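Local coordinates for abhydrolase domain-containing protein (Exiguobacterium antarcticum, PDB 5H3H) that probably hydrolyses carboxylic esters, and perhaps catalyses perhydrolysis, with an alpha/beta hydrolase fold, at residues 26-31 with 57-62; 55-58 with 64-67. One frame throughout, in Å; residues are numbered along the deposited sequence.

Contact 1 of 2, residues 26-31 with 57-62; sequences MLHGWP and RGYGKS. With F50 (ethaneperoxoic acid), chain D.
Y59 meets H28, W30 and P31 with its ring and hydroxyl, and each touches a different part of it. H28 turns an edge to the tyrosine face in an offset edge-to-face (T-shaped) pair: the centroids lie 5.4 Å apart, the planes stand at 63°, and the leading atom is H28 CE1, 3.8 Å from Y59 CG near the root of the ring. The imidazole takes this place because its CG stands between the backbone N and the carbonyl carbon (chi1 69°), and chi2 turns the ring so that H28 ND1 faces the next carbonyl. ND1 gives an almost straight bond to G29 O (2.8 Å, 167°); G29 O lies in the imidazole plane, whereas the donor sits above the carbonyl plane. That bond should fix the rotation of the ring.

Here the chain has just left strand 23-27 of the alpha/beta hydrolase sheet and runs into the H28-P31 loop, sequence HGWP, which in this family commonly carries an oxyanion-hole amide; consistent with that, W30 N donates to F50 O (2.9 Å). F50 is further held by M97 N and H248 NE2.

From this loop the W30 indole, its CG anti to the backbone N, brings W30 CD1 within 3.4 Å of Y59 OH, an oblique approach. The polar ends of both rings are satisfied by helix 186-198, W30 NE1 by T189 O and Y59 OH by S192 OG. P31, reached through a cis peptide, supplies CA at 3.6 Å from Y59 CE2, while its CB rests over one indole face, toward the rim. On the other segment, a type II' turn from Y59 to S62, closed by S62 N to Y59 O, carries the chain onward from the buried tyrosine.

Contact 2 of 2, residues 55-58 with 64-67; sequences DYRG and APAT
R57 passes across the ring of P65 and ends on the backbone of T67, its side chain linking the two. Its first bend places CG between the backbone N and the carbonyl carbon, and a second bend at chi3 (81°) turns the guanidinium toward the 64-67 backbone. R57 NH2 then donates to T67 O over 3.0 Å, at an N-H...O angle of 140°; this bond is not straight, and the donor is tilted from the carbonyl plane.

The close packing is at P65 and A64, against buried R57 and G58. The proline ring crosses the arginine chain at about a right angle, with P65 CG 3.6 Å from R57 NH2 and P65 CD 3.9 Å from R57 CB. Next to it A64 CB presses on the backbone of G58, 3.5 Å from G58 CA. G58 has a positive phi of 93°, and with its backbone so turned a CB would run into the preceding carbonyl O, which accounts for glycine here.

Toward solvent the fit is looser. Exposed T67 directs its CB away from 55-58 and meets R57 through its carbonyl. The guanidinium also makes salt bridges, R57 NE with D77 OD2, its strongest partner, and R57 NH2 with D9 OD2. Two carboxylates probably keep the arginine charged and hold it in place, with T67 O as an additional acceptor.

The arrangement is that of a long loop between strand 50-54 and helix 71-85, folded back on itself around a buried arginine, within an alpha/beta hydrolase fold.

Overall arrangement
Contact 1 and contact 2 have centres 8 Å apart on the same side of the chain's centre, and share R57 and G58. Along the chain, 26-31 leaves strand 23-27 first; 55-58, 57-62 and 64-67 then follow in one loop between strand 50-54, its neighbour in the sheet, and helix 71-85. Two direct approaches tie the contacts together: Y56 OH is 2.6 Å from H28 O, and S62 OG is 2.7 Å from D55 O, both probable hydrogen bonds. Contact 1 is buried and adjoins the ligand pocket, whereas contact 2 is partly buried and farther from the centre. The loop thus backs a wall of the ligand pocket through Y59 and continues to the surface at 64-67.

Contact 1 of 2, residues 26-31 with 57-62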
loop_
_atom_site.group_PDB
_atom_site.type_symbol
_atom_site.label_atom_id
_atom_site.label_comp_id
_atom_site.label_asym_id
_atom_site.label_seq_id
_atom_site.Cartn_x
_atom_site.Cartn_y
_atom_site.Cartn_z
ATOM N N MET B 26 11.201 -10.943 12.364
ATOM C CA MET B 26 10.550 -12.218 12.621
ATOM C C MET B 26 9.271 -12.017 13.460
ATOM O O MET B 26 9.340 -11.454 14.519
ATOM C CB MET B 26 11.569 -13.140 13.236
ATOM C CG MET B 26 12.603 -13.537 12.157
ATOM S SD MET B 26 13.703 -14.849 12.655
ATOM C CE MET B 26 12.763 -16.310 12.308
ATOM N N LEU B 27 8.114 -12.447 12.922
ATOM C CA LEU B 27 6.806 -12.269 13.548
ATOM C C LEU B 27 6.230 -13.625 14.071
ATOM O O LEU B 27 5.939 -14.515 13.269
ATOM C CB LEU B 27 5.858 -11.707 12.548
ATOM C CG LEU B 27 5.899 -10.245 12.088
ATOM C CD1 LEU B 27 7.001 -9.442 12.730
ATOM C CD2 LEU B 27 5.847 -10.170 10.608
ATOM N N HIS B 28 6.103 -13.713 15.391
ATOM C CA HIS B 28 5.766 -14.973 16.091
ATOM C C HIS B 28 4.329 -15.456 15.889
ATOM O O HIS B 28 3.438 -14.729 15.448
ATOM C CB HIS B 28 6.136 -14.847 17.577
ATOM C CG HIS B 28 5.291 -13.898 18.378
ATOM N ND1 HIS B 28 4.075 -14.252 18.916
ATOM C CD2 HIS B 28 5.491 -12.602 18.734
ATOM C CE1 HIS B 28 3.560 -13.224 19.568
ATOM N NE2 HIS B 28 4.423 -12.222 19.519
ATOM N N GLY B 29 4.084 -16.708 16.264
ATOM C CA GLY B 29 2.704 -17.206 16.226
ATOM C C GLY B 29 1.983 -16.978 17.538
ATOM O O GLY B 29 2.587 -16.554 18.519
ATOM N N TRP B 30 0.689 -17.267 17.512
ATOM C CA TRP B 30 -0.176 -17.251 18.687
ATOM C C TRP B 30 0.110 -18.536 19.509
ATOM O O TRP B 30 0.190 -19.617 18.897
ATOM C CB TRP B 30 -1.612 -17.211 18.213
ATOM C CG TRP B 30 -2.680 -17.275 19.279
ATOM C CD1 TRP B 30 -3.296 -16.223 19.868
ATOM C CD2 TRP B 30 -3.280 -18.454 19.828
ATOM N NE1 TRP B 30 -4.224 -16.660 20.771
ATOM C CE2 TRP B 30 -4.252 -18.028 20.757
ATOM C CE3 TRP B 30 -3.091 -19.830 19.626
ATOM C CZ2 TRP B 30 -5.044 -18.937 21.490
ATOM C CZ3 TRP B 30 -3.845 -20.712 20.356
ATOM C CH2 TRP B 30 -4.805 -20.282 21.277
ATOM N N PRO B 31 0.203 -18.467 20.851
ATOM C CA PRO B 31 0.190 -17.241 21.647
ATOM C C PRO B 31 1.526 -17.125 22.351
ATOM O O PRO B 31 1.620 -17.043 23.577
ATOM C CB PRO B 31 -0.964 -17.481 22.592
ATOM C CG PRO B 31 -0.896 -18.993 22.821
ATOM C CD PRO B 31 -0.136 -19.621 21.713
ATOM N N ARG B 57 1.711 -6.501 20.672
ATOM C CA ARG B 57 0.880 -6.111 21.784
ATOM C C ARG B 57 0.203 -7.368 22.356
ATOM O O ARG B 57 -0.278 -8.210 21.625
ATOM C CB ARG B 57 -0.186 -5.094 21.445
ATOM C CG ARG B 57 -1.146 -5.414 20.354
ATOM C CD ARG B 57 -2.171 -4.285 20.270
ATOM N NE ARG B 57 -1.702 -3.117 19.534
ATOM C CZ ARG B 57 -2.331 -1.937 19.512
ATOM N NH1 ARG B 57 -1.831 -0.930 18.764
ATOM N NH2 ARG B 57 -3.433 -1.730 20.235
ATOM N N GLY B 58 0.177 -7.425 23.666
ATOM C CA GLY B 58 -0.455 -8.540 24.367
ATOM C C GLY B 58 0.517 -9.671 24.727
ATOM O O GLY B 58 0.106 -10.573 25.448
ATOM N N TYR B 59 1.757 -9.669 24.185
ATOM C CA TYR B 59 2.648 -10.826 24.298
ATOM C C TYR B 59 3.964 -10.404 24.802
ATOM O O TYR B 59 4.303 -9.215 24.699
ATOM C CB TYR B 59 2.824 -11.523 22.962
ATOM C CG TYR B 59 1.488 -12.009 22.464
ATOM C CD1 TYR B 59 0.635 -11.150 21.799
ATOM C CD2 TYR B 59 1.038 -13.281 22.744
ATOM C CE1 TYR B 59 -0.626 -11.539 21.400
ATOM C CE2 TYR B 59 -0.212 -13.693 22.324
ATOM C CZ TYR B 59 -1.035 -12.861 21.669
ATOM O OH TYR B 59 -2.252 -13.317 21.261
ATOM N N GLY B 60 4.707 -11.365 25.396
ATOM C CA GLY B 60 6.113 -11.132 25.678
ATOM C C GLY B 60 6.240 -9.918 26.590
ATOM O O GLY B 60 5.523 -9.820 27.549
ATOM N N LYS B 61 7.102 -8.979 26.262
ATOM C CA LYS B 61 7.377 -7.819 27.130
ATOM C C LYS B 61 6.612 -6.550 26.698
ATOM O O LYS B 61 6.783 -5.444 27.246
ATOM C CB LYS B 61 8.863 -7.623 27.128
ATOM C CG LYS B 61 9.574 -8.899 27.569
ATOM C CD LYS B 61 11.082 -8.797 27.519
ATOM C CE LYS B 61 11.613 -7.768 28.506
ATOM N NZ LYS B 61 10.974 -7.788 29.867
ATOM N N SER B 62 5.738 -6.706 25.722
ATOM C CA SER B 62 4.940 -5.553 25.238
ATOM C C SER B 62 3.810 -5.241 26.216
ATOM O O SER B 62 3.394 -6.137 26.950
ATOM C CB SER B 62 4.413 -5.847 23.854
ATOM O OG SER B 62 5.527 -5.923 22.945
HETATM C C F50 D . -0.981 -19.747 15.388
HETATM O OX1 F50 D . 1.173 -20.531 16.529
HETATM O O F50 D . -0.666 -18.577 15.324
HETATM O OXT F50 D . 0.099 -20.725 15.603
HETATM C CH3 F50 D . -2.419 -20.161 15.241
#

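Contact 2 of 2, residues 55-58 with 64-67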
loop_
_atom_site.group_PDB
_atom_site.type_symbol
_atom_site.label_atom_id
_atom_site.label_comp_id
_atom_site.label_asym_id
_atom_site.label_seq_id
_atom_site.Cartn_x
_atom_site.Cartn_y
_atom_site.Cartn_z
ATOM N N ASP B 55 7.608 -8.476 19.687
ATOM C CA ASP B 55 6.548 -9.077 20.558
ATOM C C ASP B 55 5.343 -8.266 20.259
ATOM O O ASP B 55 5.408 -7.052 20.484
ATOM C CB ASP B 55 6.865 -8.954 22.056
ATOM C CG ASP B 55 8.005 -9.860 22.539
ATOM O OD1 ASP B 55 8.472 -10.769 21.805
ATOM O OD2 ASP B 55 8.419 -9.684 23.696
ATOM N N TYR B 56 4.256 -8.850 19.767
ATOM C CA TYR B 56 3.068 -8.069 19.506
ATOM C C TYR B 56 2.540 -7.525 20.808
ATOM O O TYR B 56 2.820 -8.071 21.913
ATOM C CB TYR B 56 1.917 -8.833 18.842
ATOM C CG TYR B 56 2.288 -9.676 17.704
ATOM C CD1 TYR B 56 2.823 -9.143 16.542
ATOM C CD2 TYR B 56 2.005 -11.027 17.736
ATOM C CE1 TYR B 56 3.171 -9.976 15.465
ATOM C CE2 TYR B 56 2.322 -11.845 16.689
ATOM C CZ TYR B 56 2.925 -11.338 15.561
ATOM O OH TYR B 56 3.217 -12.259 14.589
ATOM N N ARG B 57 1.711 -6.501 20.672
ATOM C CA ARG B 57 0.880 -6.111 21.784
ATOM C C ARG B 57 0.203 -7.368 22.356
ATOM O O ARG B 57 -0.278 -8.210 21.625
ATOM C CB ARG B 57 -0.186 -5.094 21.445
ATOM C CG ARG B 57 -1.146 -5.414 20.354
ATOM C CD ARG B 57 -2.171 -4.285 20.270
ATOM N NE ARG B 57 -1.702 -3.117 19.534
ATOM C CZ ARG B 57 -2.331 -1.937 19.512
ATOM N NH1 ARG B 57 -1.831 -0.930 18.764
ATOM N NH2 ARG B 57 -3.433 -1.730 20.235
ATOM N N GLY B 58 0.177 -7.425 23.666
ATOM C CA GLY B 58 -0.455 -8.540 24.367
ATOM C C GLY B 58 0.517 -9.671 24.727
ATOM O O GLY B 58 0.106 -10.573 25.448
ATOM N N ALA B 64 -0.175 -4.674 26.966
ATOM C CA ALA B 64 -1.311 -5.481 26.508
ATOM C C ALA B 64 -2.559 -4.603 26.708
ATOM O O ALA B 64 -3.231 -4.676 27.727
ATOM C CB ALA B 64 -1.415 -6.794 27.269
ATOM N N PRO B 65 -2.832 -3.722 25.760
ATOM C CA PRO B 65 -4.078 -2.966 25.808
ATOM C C PRO B 65 -5.326 -3.816 25.622
ATOM O O PRO B 65 -5.271 -5.027 25.318
ATOM C CB PRO B 65 -3.933 -2.008 24.607
ATOM C CG PRO B 65 -3.148 -2.790 23.635
ATOM C CD PRO B 65 -2.137 -3.534 24.462
ATOM N N ALA B 66 -6.469 -3.147 25.738
ATOM C CA ALA B 66 -7.764 -3.787 25.715
ATOM C C ALA B 66 -8.104 -4.268 24.343
ATOM O O ALA B 66 -8.696 -5.339 24.178
ATOM C CB ALA B 66 -8.821 -2.809 26.225
ATOM N N THR B 67 -7.592 -3.532 23.364
ATOM C CA THR B 67 -8.017 -3.636 22.031
ATOM C C THR B 67 -6.849 -3.564 21.023
ATOM O O THR B 67 -5.670 -3.306 21.384
ATOM C CB THR B 67 -9.056 -2.484 21.800
ATOM O OG1 THR B 67 -9.933 -2.881 20.769
ATOM C CG2 THR B 67 -8.400 -1.133 21.468
#